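Local atomic coordinates of bottromycin amidohydrolase (Streptomyces purpureus, PDB entry 6I5S), a protein that probably acts as the dinuclear zinc gatekeeper amidohydrolase of bottromycin biosynthesis, hydrolysing an amide in a thiazoline-containing precursor. Residues K169-D172 with D173-F177; A385-M389 with G390-K394. All coordinates share one frame; numbering follows the deposited sequence.

Interaction 1: residues K169-D172 with D173-F177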
loop_
_atom_site.group_PDB
_atom_site.type_symbol
_atom_site.label_atom_id
_atom_site.label_comp_id
_atom_site.label_asym_id
_atom_site.label_seq_id
_atom_site.Cartn_x
_atom_site.Cartn_y
_atom_site.Cartn_z
ATOM N N LYS A 169 9.080 -18.732 -18.708
ATOM C CA LYS A 169 7.625 -18.734 -18.785
ATOM C C LYS A 169 7.011 -17.593 -17.983
ATOM O O LYS A 169 5.934 -17.102 -18.326
ATOM C CB LYS A 169 7.064 -20.077 -18.298
ATOM C CG LYS A 169 7.298 -21.327 -19.213
ATOM C CD LYS A 169 6.651 -22.543 -18.466
ATOM C CE LYS A 169 6.819 -23.832 -19.173
ATOM N NZ LYS A 169 6.215 -24.932 -18.374
ATOM N N VAL A 170 7.648 -17.183 -16.885
ATOM C CA VAL A 170 7.134 -16.059 -16.142
ATOM C C VAL A 170 7.368 -14.761 -16.896
ATOM O O VAL A 170 6.466 -13.920 -16.986
ATOM C CB VAL A 170 7.732 -16.019 -14.729
ATOM C CG1 VAL A 170 7.241 -14.792 -13.958
ATOM C CG2 VAL A 170 7.450 -17.306 -14.035
ATOM N N VAL A 171 8.565 -14.585 -17.434
ATOM C CA VAL A 171 8.858 -13.420 -18.255
ATOM C C VAL A 171 7.875 -13.339 -19.455
ATOM O O VAL A 171 7.386 -12.257 -19.796
ATOM C CB VAL A 171 10.335 -13.470 -18.697
ATOM C CG1 VAL A 171 10.643 -12.462 -19.792
ATOM C CG2 VAL A 171 11.308 -13.180 -17.490
ATOM N N ASP A 172 7.521 -14.477 -20.050
ATOM C CA ASP A 172 6.526 -14.481 -21.146
ATOM C C ASP A 172 5.179 -13.924 -20.712
ATOM O O ASP A 172 4.529 -13.188 -21.480
ATOM C CB ASP A 172 6.319 -15.897 -21.656
ATOM C CG ASP A 172 7.549 -16.469 -22.380
ATOM O OD1 ASP A 172 8.366 -15.660 -22.886
ATOM O OD2 ASP A 172 7.647 -17.721 -22.533
ATOM N N ASP A 173 4.688 -14.371 -19.533
ATOM C CA ASP A 173 3.442 -13.870 -18.976
ATOM C C ASP A 173 3.517 -12.362 -18.708
ATOM O O ASP A 173 2.575 -11.625 -19.006
ATOM C CB ASP A 173 3.099 -14.584 -17.680
ATOM C CG ASP A 173 2.407 -15.930 -17.856
ATOM O OD1 ASP A 173 2.039 -16.331 -18.952
ATOM O OD2 ASP A 173 2.191 -16.616 -16.811
ATOM N N VAL A 174 4.615 -11.893 -18.133
ATOM C CA VAL A 174 4.761 -10.477 -17.829
ATOM C C VAL A 174 4.647 -9.655 -19.102
ATOM O O VAL A 174 3.859 -8.696 -19.179
ATOM C CB VAL A 174 6.079 -10.221 -17.075
ATOM C CG1 VAL A 174 6.380 -8.740 -16.961
ATOM C CG2 VAL A 174 5.997 -10.853 -15.677
ATOM N N LEU A 175 5.453 -9.993 -20.099
ATOM C CA LEU A 175 5.521 -9.207 -21.305
ATOM C C LEU A 175 4.301 -9.439 -22.210
ATOM O O LEU A 175 3.999 -8.580 -23.033
ATOM C CB LEU A 175 6.809 -9.533 -22.067
ATOM C CG LEU A 175 8.145 -9.190 -21.323
ATOM C CD1 LEU A 175 9.291 -9.519 -22.261
ATOM C CD2 LEU A 175 8.232 -7.740 -20.887
ATOM N N GLY A 176 3.625 -10.589 -22.102
ATOM C CA GLY A 176 2.502 -10.897 -22.986
ATOM C C GLY A 176 1.235 -10.234 -22.517
ATOM O O GLY A 176 0.433 -9.778 -23.345
ATOM N N PHE A 177 1.042 -10.154 -21.214
ATOM C CA PHE A 177 -0.207 -9.618 -20.662
ATOM C C PHE A 177 -0.040 -8.258 -20.010
ATOM O O PHE A 177 -1.055 -7.655 -19.612
ATOM C CB PHE A 177 -0.817 -10.628 -19.671
ATOM C CG PHE A 177 -1.169 -11.931 -20.325
ATOM C CD1 PHE A 177 -2.338 -12.050 -21.089
ATOM C CD2 PHE A 177 -0.308 -13.022 -20.245
ATOM C CE1 PHE A 177 -2.623 -13.233 -21.744
ATOM C CE2 PHE A 177 -0.613 -14.208 -20.866
ATOM C CZ PHE A 177 -1.752 -14.310 -21.645
HETATM O O HOH W 1 3.884 -18.313 -19.567
#

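Interaction 2: residues A385-M389 with G390-K394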
loop_
_atom_site.group_PDB
_atom_site.type_symbol
_atom_site.label_atom_id
_atom_site.label_comp_id
_atom_site.label_asym_id
_atom_site.label_seq_id
_atom_site.Cartn_x
_atom_site.Cartn_y
_atom_site.Cartn_z
ATOM N N ALA A 385 7.084 6.242 -4.170
ATOM C CA ALA A 385 6.282 5.111 -4.659
ATOM C C ALA A 385 6.034 5.214 -6.161
ATOM O O ALA A 385 6.084 4.217 -6.886
ATOM C CB ALA A 385 4.967 5.006 -3.908
ATOM N N TYR A 386 5.781 6.404 -6.670
ATOM C CA TYR A 386 5.640 6.508 -8.125
ATOM C C TYR A 386 6.953 6.123 -8.795
ATOM O O TYR A 386 6.970 5.468 -9.830
ATOM C CB TYR A 386 5.224 7.918 -8.519
ATOM C CG TYR A 386 3.816 8.248 -8.007
ATOM C CD1 TYR A 386 2.737 7.439 -8.342
ATOM C CD2 TYR A 386 3.573 9.343 -7.182
ATOM C CE1 TYR A 386 1.456 7.701 -7.880
ATOM C CE2 TYR A 386 2.268 9.623 -6.691
ATOM C CZ TYR A 386 1.228 8.780 -7.050
ATOM O OH TYR A 386 -0.079 8.996 -6.633
ATOM N N ASP A 387 8.080 6.473 -8.178
ATOM C CA ASP A 387 9.381 6.074 -8.753
ATOM C C ASP A 387 9.597 4.559 -8.731
ATOM O O ASP A 387 10.066 3.982 -9.738
ATOM C CB ASP A 387 10.546 6.773 -8.023
ATOM C CG ASP A 387 10.748 8.196 -8.488
ATOM O OD1 ASP A 387 10.058 8.632 -9.436
ATOM O OD2 ASP A 387 11.609 8.878 -7.912
ATOM N N VAL A 388 9.256 3.905 -7.630
ATOM C CA VAL A 388 9.485 2.454 -7.553
ATOM C C VAL A 388 8.599 1.708 -8.548
ATOM O O VAL A 388 8.958 0.613 -9.027
ATOM C CB VAL A 388 9.269 1.928 -6.111
ATOM C CG1 VAL A 388 7.787 1.737 -5.752
ATOM C CG2 VAL A 388 10.055 0.621 -5.944
ATOM N N MET A 389 7.436 2.266 -8.866
ATOM C CA MET A 389 6.540 1.684 -9.876
ATOM C C MET A 389 6.913 2.029 -11.298
ATOM O O MET A 389 6.290 1.505 -12.253
ATOM C CB MET A 389 5.117 2.154 -9.610
ATOM C CG MET A 389 4.501 1.572 -8.341
ATOM S SD MET A 389 2.732 1.942 -8.106
ATOM C CE MET A 389 2.756 3.736 -7.983
ATOM N N GLY A 390 7.891 2.903 -11.496
ATOM C CA GLY A 390 8.293 3.218 -12.841
ATOM C C GLY A 390 7.371 4.200 -13.512
ATOM O O GLY A 390 7.397 4.318 -14.745
ATOM N N TRP A 391 6.542 4.887 -12.740
ATOM C CA TRP A 391 5.613 5.897 -13.256
ATOM C C TRP A 391 6.327 7.233 -13.173
ATOM O O TRP A 391 6.387 7.846 -12.105
ATOM C CB TRP A 391 4.322 5.954 -12.445
ATOM C CG TRP A 391 3.516 4.686 -12.442
ATOM C CD1 TRP A 391 3.804 3.537 -13.106
ATOM C CD2 TRP A 391 2.266 4.463 -11.772
ATOM N NE1 TRP A 391 2.804 2.612 -12.884
ATOM C CE2 TRP A 391 1.859 3.149 -12.069
ATOM C CE3 TRP A 391 1.456 5.245 -10.983
ATOM C CZ2 TRP A 391 0.669 2.603 -11.582
ATOM C CZ3 TRP A 391 0.265 4.705 -10.469
ATOM C CH2 TRP A 391 -0.092 3.400 -10.736
ATOM N N HIS A 392 6.845 7.711 -14.297
ATOM C CA HIS A 392 7.760 8.846 -14.276
ATOM C C HIS A 392 7.120 10.144 -14.775
ATOM O O HIS A 392 7.813 11.025 -15.284
ATOM C CB HIS A 392 9.024 8.491 -15.052
ATOM C CG HIS A 392 9.881 7.478 -14.345
ATOM N ND1 HIS A 392 10.589 6.498 -15.012
ATOM C CD2 HIS A 392 10.127 7.286 -13.022
ATOM C CE1 HIS A 392 11.238 5.754 -14.132
ATOM N NE2 HIS A 392 10.970 6.207 -12.917
ATOM N N ASP A 393 5.803 10.283 -14.613
ATOM C CA ASP A 393 5.196 11.604 -14.501
ATOM C C ASP A 393 5.496 12.194 -13.124
ATOM O O ASP A 393 5.596 11.476 -12.125
ATOM C CB ASP A 393 3.678 11.533 -14.708
ATOM C CG ASP A 393 3.296 11.307 -16.156
ATOM O OD1 ASP A 393 4.124 11.615 -17.041
ATOM O OD2 ASP A 393 2.168 10.838 -16.409
ATOM N N LYS A 394 5.653 13.517 -13.072
ATOM C CA LYS A 394 5.882 14.167 -11.789
ATOM C C LYS A 394 4.690 13.895 -10.861
ATOM O O LYS A 394 3.555 13.711 -11.332
ATOM C CB LYS A 394 6.107 15.673 -11.968
ATOM C CG LYS A 394 7.598 16.058 -12.039
ATOM C CD LYS A 394 7.924 16.866 -13.289
ATOM C CE LYS A 394 9.289 16.495 -13.883
ATOM N NZ LYS A 394 9.223 16.372 -15.374
#

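Interaction 1: residues K169-D172 with D173-F177
V171 and L175 run alongside each other, one helical turn apart, both leaning in the same direction. The methyl CG1 of V171 meets CD1 of L175 at 4.1 Å. L175 places its CG beside its own backbone N (chi1 -63°), which also lays CG against V171 O at 3.5 Å, so the branch covers the carbonyl that its own amide binds. V170 and V174 repeat the spacing on the buried side of the helix, more loosely, with CG1 of V170 4.5 Å from CG2 of V174. With CG1 of V174 anti to the backbone N (chi1 170°), CG2 falls on the backbone-N side and rests on V170 O. These i to i+4 pairs belong to the closing turns of helix 164-177. In the barrel fold expected of an amidohydrolase, it would be one of the helices outside the strands. V174 carries the inward packing, against A144, I182 and I205, and I182 immediately precedes the carboxylated lysine at position 183 that binds both zinc ions; L175 also touches I205. Backbone bonds run through the same turns. V174 N to V170 O and L175 N to V171 O are both 3.0 Å and close to straight, while G176 N to D172 O is shorter, 2.8 Å, but clearly bent. D173 N to K169 O is the longest of the four at 3.2 Å, its donor lying above the carbonyl plane. K169 O has a second partner, a water that donates to it at 2.7 Å and makes a weak bond to D173 OD1, bridging backbone and carboxylate.

Interaction 2: residues A385-M389 with G390-K394
M389 lies over one face of the W391 indole just past the end of helix 383-388. Its CB begins the contact, 4.0 Å from W391 CD1 at the five-membered ring. The chain then extends to SD, which stands 4.1 Å from the centroid of the six-membered ring of W391, nearly on its normal: a Met-aromatic contact. A bend at the last torsion (chi3 -62°) keeps the methyl over the ring, so that CE sits 3.7 Å from the same centroid in a CH-pi contact and is nearest CE3. Y386 meets W391 at that atom as well: its CD1 lies 3.7 Å from W391 CE3, which approaches the tyrosine near its plane, at the ring edge. The backbone sets up this meeting. G390, with positive phi, turns the chain out of the helix in a Schellman motif, in which W391 N binds Y386 O at 3.0 Å and G390 N binds D387 O, also at 3.0 Å, from well above the carbonyl plane. Farther out, OD1 of D387 faces the edge of the poorly ordered H392 ring, 3.8 Å from its CD2, while OD2 forms a salt bridge with R342. The turn is wedged against the central sheet: Y386 and M389 touch V91 of strand 84-95, the Y386 hydroxyl is hydrogen-bonded to G89 O, and strand 111-116 receives Y386 on T112, W391 on A113 and M389 on R115. Outside that sheet, D387 and V388 pack on F268 of strand 268-270.

From the N terminus, the chain passes several short strands before it lays down strands 84-95 and 111-116, which later receive interaction 2. H94, near the end of strand 84-95, and H96, just past it, are zinc ligands. Interaction 1 follows on the periphery, within helix 164-177, whose V174 and L175 reach I205; the chain then runs on to the carboxylated lysine at position 183. Interaction 2 comes after the zinc ligand D348 and joins helix 383-388 to the loop leading to strand 402-405. Each contact closes only a turn or two of chain; they are in series and neither nest nor cross. The centres of interactions 1 and 2 are about 22 Å apart, their nearest atoms about 11 Å.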